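Local coordinates for protein dual specificity phosphatase 28 (Homo sapiens, PDB 5Y15) that hydrolyses a synthetic aryl phosphate in vitro as an atypical dual-specificity phosphatase, yet has almost no detectable activity on phosphotyrosine and less on phosphothreonine, at residues A[59-63]-A[64-68]; A[79-82]-A[83-86]; A[161-165]-A[166-170]. The protein carries 2 engineered substitutions. All blocks are in the same frame, centred on the assembly; numbering follows the deposited sequence.

Interactions 1 and 2 are neighbours, their centres about 10 Å apart. Both feed one mixed sheet, in which strands 66-71 and 85-88 are adjacent. Val84 of interaction 2 packs against the backbone of residues 66-68, with Thr67 C and Val84 CG1 3.7 Å apart. Interaction 3 starts helix 165-179 on the opposite side of the chain's centre, about 27 Å from both, centre to centre. It lies nearest the active site: the side chain of Phe167 is about 8 Å from that of Ser124, which replaces the probable cysteine nucleophile, and about 5 Å from a bound phosphate ion, probably from the crystallisation liquor. The side chain of Glu86 is about 11 Å from that of Ser124.

Interaction 1 of 3, residues A[59-63]-A[64-68]; sequences EQLAR and AGVTL
Leu61 and Val66 meet through single methyl groups, CD2 of Leu61 lying 4.0 Å from CG2 of Val66. The two side chains cross at a slant. Val66 CG2 stands anti to its own carbonyl carbon, with CG1 at chi1 167°, and this turns CG2 to the leucine. Val66 CB also rests 3.4 Å from Leu61 O. That same oxygen accepts from Val66 N at 2.9 Å, with the donor almost in line with the C=O bond. Gly65 N donates to Ala62 O at 3.0 Å, but from above the carbonyl plane, 70° out of it. Together the two bonds make a Schellman motif that ends helix 58-63 and sends the chain into strand 66-71. Gly65 is the residue that leaves the helix, at phi 61°, a value that favours glycine. One residue earlier, Ala64 N still makes the regular helical bond to Gln60 O, 2.9 Å long. Ala64 CB sits 3.5 Å from Gln60 O. Further out, Leu61 and Val66 both pack on Leu121 of strand 119-123. Phe48 of strand 47-50 touches Ala64 and Val66, and Leu40 of strand 40-44 touches Gln60 and Leu61.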
ATOM      1  N   GLU A  59     -14.710  -8.012  12.358  1.00 75.69           N
ATOM      2  CA  GLU A  59     -15.600  -7.075  13.035  1.00 72.70           C
ATOM      3  C   GLU A  59     -14.840  -6.141  13.968  1.00 65.31           C
ATOM      4  O   GLU A  59     -15.236  -4.978  14.137  1.00 72.14           O
ATOM      5  CB  GLU A  59     -16.694  -7.843  13.791  1.00 83.82           C
ATOM      6  CG  GLU A  59     -17.604  -6.979  14.714  1.00 98.29           C
ATOM      7  CD  GLU A  59     -18.566  -6.046  13.956  1.00103.73           C
ATOM      8  OE1 GLU A  59     -18.153  -4.908  13.614  1.00 95.12           O
ATOM      9  OE2 GLU A  59     -19.733  -6.455  13.731  1.00 99.78           O
ATOM     10  N   GLN A  60     -13.752  -6.613  14.579  1.00 66.10           N
ATOM     11  CA  GLN A  60     -12.901  -5.684  15.311  1.00 60.52           C
ATOM     12  C   GLN A  60     -12.270  -4.692  14.347  1.00 53.08           C
ATOM     13  O   GLN A  60     -12.168  -3.503  14.644  1.00 53.60           O
ATOM     14  CB  GLN A  60     -11.816  -6.434  16.086  1.00 55.81           C
ATOM     15  CG  GLN A  60     -12.259  -7.740  16.712  1.00 73.07           C
ATOM     16  CD  GLN A  60     -11.549  -8.032  18.029  1.00 82.00           C
ATOM     17  OE1 GLN A  60     -10.322  -7.954  18.121  1.00 77.89           O
ATOM     18  NE2 GLN A  60     -12.324  -8.391  19.052  1.00 87.44           N
ATOM     19  N   LEU A  61     -11.857  -5.165  13.176  1.00 58.03           N
ATOM     20  CA  LEU A  61     -11.279  -4.265  12.190  1.00 50.73           C
ATOM     21  C   LEU A  61     -12.283  -3.212  11.739  1.00 48.80           C
ATOM     22  O   LEU A  61     -11.917  -2.047  11.534  1.00 54.74           O
ATOM     23  CB  LEU A  61     -10.749  -5.082  11.001  1.00 53.18           C
ATOM     24  CG  LEU A  61      -9.572  -6.000  11.364  1.00 49.87           C
ATOM     25  CD1 LEU A  61      -9.084  -6.821  10.189  1.00 65.00           C
ATOM     26  CD2 LEU A  61      -8.461  -5.163  11.912  1.00 57.03           C
ATOM     27  N   ALA A  62     -13.543  -3.595  11.543  1.00 53.52           N
ATOM     28  CA  ALA A  62     -14.518  -2.594  11.123  1.00 54.26           C
ATOM     29  C   ALA A  62     -14.853  -1.648  12.263  1.00 64.54           C
ATOM     30  O   ALA A  62     -15.028  -0.445  12.040  1.00 51.43           O
ATOM     31  CB  ALA A  62     -15.796  -3.242  10.592  1.00 48.66           C
ATOM     32  N   ARG A  63     -14.918  -2.170  13.494  1.00 66.01           N
ATOM     33  CA  ARG A  63     -15.198  -1.333  14.659  1.00 49.17           C
ATOM     34  C   ARG A  63     -14.106  -0.295  14.871  1.00 67.89           C
ATOM     35  O   ARG A  63     -14.404   0.875  15.169  1.00 47.21           O
ATOM     36  CB  ARG A  63     -15.378  -2.210  15.903  1.00 61.13           C
ATOM     37  CG  ARG A  63     -14.097  -2.564  16.648  1.00 68.10           C
ATOM     38  CD  ARG A  63     -14.295  -3.511  17.824  1.00 73.24           C
ATOM     39  NE  ARG A  63     -15.429  -3.135  18.657  1.00 78.31           N
ATOM     40  CZ  ARG A  63     -15.391  -2.181  19.588  1.00 82.47           C
ATOM     41  NH1 ARG A  63     -14.277  -1.497  19.807  1.00 83.84           N
ATOM     42  NH2 ARG A  63     -16.472  -1.904  20.311  1.00 84.51           N
ATOM     43  N   ALA A  64     -12.841  -0.693  14.699  1.00 57.11           N
ATOM     44  CA  ALA A  64     -11.726   0.230  14.814  1.00 50.25           C
ATOM     45  C   ALA A  64     -11.590   1.124  13.592  1.00 51.34           C
ATOM     46  O   ALA A  64     -10.649   1.923  13.529  1.00 50.35           O
ATOM     47  CB  ALA A  64     -10.426  -0.530  15.050  1.00 51.22           C
ATOM     48  N   GLY A  65     -12.488   0.997  12.617  1.00 46.99           N
ATOM     49  CA  GLY A  65     -12.396   1.815  11.422  1.00 51.98           C
ATOM     50  C   GLY A  65     -11.121   1.595  10.649  1.00 54.06           C
ATOM     51  O   GLY A  65     -10.632   2.519   9.989  1.00 48.53           O
ATOM     52  N   VAL A  66     -10.562   0.388  10.711  1.00 53.25           N
ATOM     53  CA  VAL A  66      -9.361   0.101   9.950  1.00 40.82           C
ATOM     54  C   VAL A  66      -9.706   0.181   8.476  1.00 40.21           C
ATOM     55  O   VAL A  66     -10.630  -0.482   7.998  1.00 50.16           O
ATOM     56  CB  VAL A  66      -8.790  -1.267  10.339  1.00 47.21           C
ATOM     57  CG1 VAL A  66      -7.735  -1.710   9.335  1.00 47.13           C
ATOM     58  CG2 VAL A  66      -8.167  -1.177  11.730  1.00 42.71           C
ATOM     59  N   THR A  67      -8.978   1.016   7.751  1.00 37.38           N
ATOM     60  CA  THR A  67      -9.193   1.187   6.331  1.00 37.62           C
ATOM     61  C   THR A  67      -8.004   0.712   5.519  1.00 35.04           C
ATOM     62  O   THR A  67      -8.056   0.768   4.284  1.00 42.24           O
ATOM     63  CB  THR A  67      -9.472   2.660   6.007  1.00 46.02           C
ATOM     64  OG1 THR A  67      -8.360   3.434   6.435  1.00 43.60           O
ATOM     65  CG2 THR A  67     -10.709   3.147   6.756  1.00 41.45           C
ATOM     66  N   LEU A  68      -6.936   0.252   6.171  1.00 30.98           N
ATOM     67  CA  LEU A  68      -5.788  -0.282   5.452  1.00 38.21           C
ATOM     68  C   LEU A  68      -5.164  -1.374   6.294  1.00 36.79           C
ATOM     69  O   LEU A  68      -4.880  -1.142   7.469  1.00 38.12           O
ATOM     70  CB  LEU A  68      -4.748   0.808   5.161  1.00 33.71           C
ATOM     71  CG  LEU A  68      -3.412   0.349   4.572  1.00 40.51           C
ATOM     72  CD1 LEU A  68      -3.586  -0.030   3.120  1.00 36.61           C
ATOM     73  CD2 LEU A  68      -2.309   1.399   4.726  1.00 27.29           C
TER

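Interaction 2 of 3, residues A[79-82]-A[83-86]; sequences PQAP and GVAE. Engineered in segment 79-82: Gln80 (natural residue Arg).
Pro79 and Glu86 face each other across the loop, their CA atoms 7.2 Å apart. The chain turns back at Pro82 and Gly83. Gly83 takes a positive phi, 73°, as glycine readily does. Val84 N lies 3.1 Å from Pro82 O. The closest side-chain meeting is between the two ends of the loop. Pro79 CD sits 3.4 Å from Glu86 CD and 3.7 Å from Glu86 CG. The proline crosses the glutamate at a slant, its CD resting on the carboxylate carbon and on CG. Glu86 CG is anti to the backbone N (chi1 164°) and the rest of the chain is extended, which lays the carboxylate beside Pro79 CD. Nearer the turn, contact is looser: Ala81 CB is 4.4 Å from Val84 CG2, while that methyl is 3.7 Å from Pro82 O. The carboxylate is held from outside the loop. OE1 forms a salt bridge with Arg88 of the second subunit, and OE2 accepts from Asn71 ND2 of its own chain. The loop leads into strand 85-88, outermost in this chain's phosphatase sheet. Glu86 pairs antiparallel with a strand of the second subunit, so the sheet runs on across the interface.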
ATOM      1  N   PRO A  79      -6.350  -9.666   4.629  1.00 69.12           N
ATOM      2  CA  PRO A  79      -7.531  -9.556   5.485  1.00 74.33           C
ATOM      3  C   PRO A  79      -8.735 -10.122   4.768  1.00 75.71           C
ATOM      4  O   PRO A  79      -9.150  -9.638   3.709  1.00 77.24           O
ATOM      5  CB  PRO A  79      -7.651  -8.046   5.728  1.00 68.54           C
ATOM      6  CG  PRO A  79      -7.075  -7.443   4.485  1.00 68.61           C
ATOM      7  CD  PRO A  79      -5.890  -8.343   4.166  1.00 66.75           C
ATOM      8  N   GLN A  80      -9.279 -11.201   5.318  1.00 72.87           N
ATOM      9  CA  GLN A  80     -10.532 -11.704   4.782  1.00 87.97           C
ATOM     10  C   GLN A  80     -11.642 -10.662   4.901  1.00 93.71           C
ATOM     11  O   GLN A  80     -12.749 -10.895   4.394  1.00 84.47           O
ATOM     12  CB  GLN A  80     -10.887 -13.027   5.485  1.00 90.54           C
ATOM     13  CG  GLN A  80      -9.861 -14.171   5.247  1.00 68.80           C
ATOM     14  CD  GLN A  80      -9.389 -14.855   6.541  1.00 76.68           C
ATOM     15  OE1 GLN A  80      -8.912 -14.193   7.466  1.00 80.64           O
ATOM     16  NE2 GLN A  80      -9.507 -16.185   6.597  1.00 77.06           N
ATOM     17  N   ALA A  81     -11.349  -9.511   5.539  1.00 92.25           N
ATOM     18  CA  ALA A  81     -12.267  -8.371   5.577  1.00 77.43           C
ATOM     19  C   ALA A  81     -12.422  -7.755   4.189  1.00 89.27           C
ATOM     20  O   ALA A  81     -11.420  -7.423   3.541  1.00 79.42           O
ATOM     21  CB  ALA A  81     -11.768  -7.317   6.558  1.00 74.50           C
ATOM     22  N   PRO A  82     -13.650  -7.562   3.717  1.00100.41           N
ATOM     23  CA  PRO A  82     -13.889  -7.093   2.351  1.00 95.02           C
ATOM     24  C   PRO A  82     -13.932  -5.577   2.257  1.00 76.61           C
ATOM     25  O   PRO A  82     -14.205  -4.869   3.228  1.00 78.76           O
ATOM     26  CB  PRO A  82     -15.265  -7.693   2.033  1.00 91.99           C
ATOM     27  CG  PRO A  82     -15.979  -7.631   3.375  1.00 95.88           C
ATOM     28  CD  PRO A  82     -14.910  -7.795   4.447  1.00 97.14           C
ATOM     29  N   GLY A  83     -13.598  -5.081   1.064  1.00 74.41           N
ATOM     30  CA  GLY A  83     -13.593  -3.654   0.799  1.00 76.11           C
ATOM     31  C   GLY A  83     -12.470  -2.866   1.435  1.00 68.81           C
ATOM     32  O   GLY A  83     -12.369  -1.659   1.187  1.00 74.54           O
ATOM     33  N   VAL A  84     -11.621  -3.500   2.233  1.00 62.18           N
ATOM     34  CA  VAL A  84     -10.509  -2.843   2.907  1.00 61.69           C
ATOM     35  C   VAL A  84      -9.261  -3.050   2.063  1.00 59.18           C
ATOM     36  O   VAL A  84      -8.870  -4.193   1.793  1.00 39.99           O
ATOM     37  CB  VAL A  84     -10.309  -3.392   4.327  1.00 59.34           C
ATOM     38  CG1 VAL A  84      -9.078  -2.771   4.967  1.00 43.46           C
ATOM     39  CG2 VAL A  84     -11.554  -3.142   5.165  1.00 68.08           C
ATOM     40  N   ALA A  85      -8.639  -1.946   1.648  1.00 52.54           N
ATOM     41  CA  ALA A  85      -7.411  -2.027   0.872  1.00 49.15           C
ATOM     42  C   ALA A  85      -6.348  -2.754   1.682  1.00 34.95           C
ATOM     43  O   ALA A  85      -6.323  -2.680   2.906  1.00 32.61           O
ATOM     44  CB  ALA A  85      -6.933  -0.618   0.497  1.00 45.24           C
ATOM     45  N   GLU A  86      -5.478  -3.487   0.982  1.00 33.65           N
ATOM     46  CA  GLU A  86      -4.443  -4.298   1.613  1.00 36.50           C
ATOM     47  C   GLU A  86      -3.128  -4.093   0.886  1.00 36.36           C
ATOM     48  O   GLU A  86      -3.064  -4.212  -0.345  1.00 33.22           O
ATOM     49  CB  GLU A  86      -4.773  -5.815   1.587  1.00 36.94           C
ATOM     50  CG  GLU A  86      -3.522  -6.697   1.881  1.00 41.94           C
ATOM     51  CD  GLU A  86      -3.694  -8.210   1.559  1.00 65.82           C
ATOM     52  OE1 GLU A  86      -4.664  -8.586   0.858  1.00 52.55           O
ATOM     53  OE2 GLU A  86      -2.827  -9.028   1.977  1.00 45.14           O
TER

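Interaction 3 of 3, residues A[161-165]-A[166-170]; sequences AEPNP and GFWSQ
Asn164 caps the helix 165-179 by turning its amide oxygen toward the N-H groups of the first turn, those of Gly166 and Phe167. OD1 accepts from Phe167 N at 3.0 Å, the N-H pointing well at it (162°). The donor stands above the amide carbonyl plane. A second bond to the same oxygen, from Gly166 N at 2.8 Å, is bent and weak. The side chain reaches both because CG sits between the backbone N and the carbonyl carbon, at chi1 75°. The backbone then takes up the helical pattern. Trp168 N donates to Asn164 O at 2.9 Å, and Ser169 N donates to Pro165 O at 3.0 Å.

The other end of the amide lies over an aromatic ring. Asn164 ND2 is 3.2 Å above the plane of the Phe167 ring, displaced toward its rim near CE2. Amide and ring planes are 33° apart, so the amide lies tilted over the face. Asp93 OD1 takes a hydrogen bond from ND2 and helps fix the rotation of the amide, while the backbone N of Asn164 is bonded to Ser129 OG.

Apolar contacts come from Pro163, just before the cap. Its CB is 3.9 Å from Phe167 CB. Its CG approaches the edge of the Trp168 ring near the ring plane, 4.3 Å from CE3. Phe151 of helix 147-157 touches Pro163 and meets the Trp168 ring edge-to-face.

Phe167 also packs on Ser129 and Arg130, in the loop that begins at Ser124, an engineered residue at the position of the probable phosphocysteine nucleophile. This is an asparagine N-cap, with proline at N1, that sets the helix start beside the CX5R P-loop of the phosphatase fold.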
ATOM      1  N   ALA A 161       6.740  -8.036  21.299  1.00 41.89           N
ATOM      2  CA  ALA A 161       7.356  -7.369  20.155  1.00 37.73           C
ATOM      3  C   ALA A 161       8.867  -7.486  20.188  1.00 39.24           C
ATOM      4  O   ALA A 161       9.504  -7.208  21.206  1.00 33.80           O
ATOM      5  CB  ALA A 161       6.952  -5.904  20.093  1.00 31.41           C
ATOM      6  N   GLU A 162       9.431  -7.897  19.052  1.00 35.34           N
ATOM      7  CA  GLU A 162      10.857  -8.103  18.868  1.00 38.05           C
ATOM      8  C   GLU A 162      11.229  -8.196  17.395  1.00 45.27           C
ATOM      9  O   GLU A 162      11.225  -9.292  16.833  1.00 35.95           O
ATOM     10  CB  GLU A 162      11.338  -9.379  19.558  1.00 45.61           C
ATOM     11  CG  GLU A 162      12.837  -9.392  19.664  1.00 42.24           C
ATOM     12  CD  GLU A 162      13.359 -10.459  20.574  1.00 59.68           C
ATOM     13  OE1 GLU A 162      12.793 -11.570  20.573  1.00 44.23           O
ATOM     14  OE2 GLU A 162      14.363 -10.179  21.269  1.00 68.04           O
ATOM     15  N   PRO A 163      11.554  -7.082  16.741  1.00 46.44           N
ATOM     16  CA  PRO A 163      12.112  -7.169  15.390  1.00 35.24           C
ATOM     17  C   PRO A 163      13.373  -8.000  15.449  1.00 40.05           C
ATOM     18  O   PRO A 163      14.164  -7.863  16.384  1.00 35.06           O
ATOM     19  CB  PRO A 163      12.442  -5.708  15.053  1.00 40.74           C
ATOM     20  CG  PRO A 163      11.438  -4.922  15.865  1.00 35.13           C
ATOM     21  CD  PRO A 163      11.385  -5.682  17.171  1.00 36.01           C
ATOM     22  N   ASN A 164      13.565  -8.862  14.442  1.00 39.79           N
ATOM     23  CA  ASN A 164      14.754  -9.704  14.426  1.00 36.10           C
ATOM     24  C   ASN A 164      15.987  -8.815  14.269  1.00 32.00           C
ATOM     25  O   ASN A 164      15.866  -7.641  13.908  1.00 41.17           O
ATOM     26  CB  ASN A 164      14.649 -10.801  13.346  1.00 42.73           C
ATOM     27  CG  ASN A 164      14.858 -10.304  11.915  1.00 35.34           C
ATOM     28  OD1 ASN A 164      15.862  -9.671  11.593  1.00 40.35           O
ATOM     29  ND2 ASN A 164      13.926 -10.656  11.039  1.00 29.68           N
ATOM     30  N   PRO A 165      17.182  -9.320  14.606  1.00 33.82           N
ATOM     31  CA  PRO A 165      18.351  -8.424  14.639  1.00 38.54           C
ATOM     32  C   PRO A 165      18.618  -7.717  13.333  1.00 38.58           C
ATOM     33  O   PRO A 165      19.091  -6.571  13.344  1.00 42.16           O
ATOM     34  CB  PRO A 165      19.502  -9.374  14.993  1.00 35.30           C
ATOM     35  CG  PRO A 165      18.847 -10.471  15.693  1.00 37.47           C
ATOM     36  CD  PRO A 165      17.556 -10.683  15.010  1.00 34.90           C
ATOM     37  N   GLY A 166      18.312  -8.353  12.203  1.00 40.50           N
ATOM     38  CA  GLY A 166      18.505  -7.679  10.933  1.00 39.17           C
ATOM     39  C   GLY A 166      17.540  -6.523  10.770  1.00 34.02           C
ATOM     40  O   GLY A 166      17.928  -5.432  10.344  1.00 31.41           O
ATOM     41  N   PHE A 167      16.272  -6.744  11.118  1.00 33.11           N
ATOM     42  CA  PHE A 167      15.305  -5.658  11.079  1.00 33.55           C
ATOM     43  C   PHE A 167      15.692  -4.541  12.041  1.00 36.03           C
ATOM     44  O   PHE A 167      15.525  -3.359  11.722  1.00 38.51           O
ATOM     45  CB  PHE A 167      13.914  -6.165  11.423  1.00 36.80           C
ATOM     46  CG  PHE A 167      13.338  -7.119  10.422  1.00 42.66           C
ATOM     47  CD1 PHE A 167      13.885  -7.244   9.161  1.00 42.00           C
ATOM     48  CD2 PHE A 167      12.213  -7.866  10.742  1.00 31.34           C
ATOM     49  CE1 PHE A 167      13.330  -8.110   8.247  1.00 32.73           C
ATOM     50  CE2 PHE A 167      11.659  -8.744   9.838  1.00 39.06           C
ATOM     51  CZ  PHE A 167      12.212  -8.866   8.590  1.00 41.18           C
ATOM     52  N   TRP A 168      16.217  -4.883  13.224  1.00 34.47           N
ATOM     53  CA  TRP A 168      16.640  -3.828  14.141  1.00 35.79           C
ATOM     54  C   TRP A 168      17.767  -3.010  13.545  1.00 41.36           C
ATOM     55  O   TRP A 168      17.797  -1.776  13.687  1.00 37.12           O
ATOM     56  CB  TRP A 168      17.105  -4.395  15.486  1.00 30.49           C
ATOM     57  CG  TRP A 168      17.290  -3.288  16.481  1.00 41.50           C
ATOM     58  CD1 TRP A 168      18.471  -2.749  16.902  1.00 41.84           C
ATOM     59  CD2 TRP A 168      16.257  -2.555  17.141  1.00 34.83           C
ATOM     60  NE1 TRP A 168      18.236  -1.742  17.795  1.00 35.98           N
ATOM     61  CE2 TRP A 168      16.882  -1.609  17.965  1.00 36.42           C
ATOM     62  CE3 TRP A 168      14.860  -2.626  17.130  1.00 31.18           C
ATOM     63  CZ2 TRP A 168      16.158  -0.728  18.768  1.00 30.30           C
ATOM     64  CZ3 TRP A 168      14.146  -1.745  17.916  1.00 34.08           C
ATOM     65  CH2 TRP A 168      14.792  -0.817  18.725  1.00 25.52           C
ATOM     66  N   SER A 169      18.695  -3.681  12.860  1.00 41.07           N
ATOM     67  CA  SER A 169      19.793  -2.965  12.224  1.00 42.95           C
ATOM     68  C   SER A 169      19.253  -1.999  11.187  1.00 36.31           C
ATOM     69  O   SER A 169      19.645  -0.819  11.133  1.00 38.98           O
ATOM     70  CB  SER A 169      20.746  -3.971  11.576  1.00 39.05           C
ATOM     71  OG  SER A 169      21.820  -3.309  10.938  1.00 47.03           O
ATOM     72  N   GLN A 170      18.295  -2.473  10.401  1.00 33.08           N
ATOM     73  CA  GLN A 170      17.703  -1.612   9.389  1.00 33.68           C
ATOM     74  C   GLN A 170      16.935  -0.447  10.016  1.00 42.23           C
ATOM     75  O   GLN A 170      16.927   0.650   9.448  1.00 38.25           O
ATOM     76  CB  GLN A 170      16.831  -2.465   8.490  1.00 37.67           C
ATOM     77  CG  GLN A 170      17.661  -3.432   7.619  1.00 29.02           C
ATOM     78  CD  GLN A 170      16.827  -4.580   7.146  1.00 35.74           C
ATOM     79  OE1 GLN A 170      15.746  -4.382   6.586  1.00 38.91           O
ATOM     80  NE2 GLN A 170      17.318  -5.804   7.368  1.00 36.87           N
TER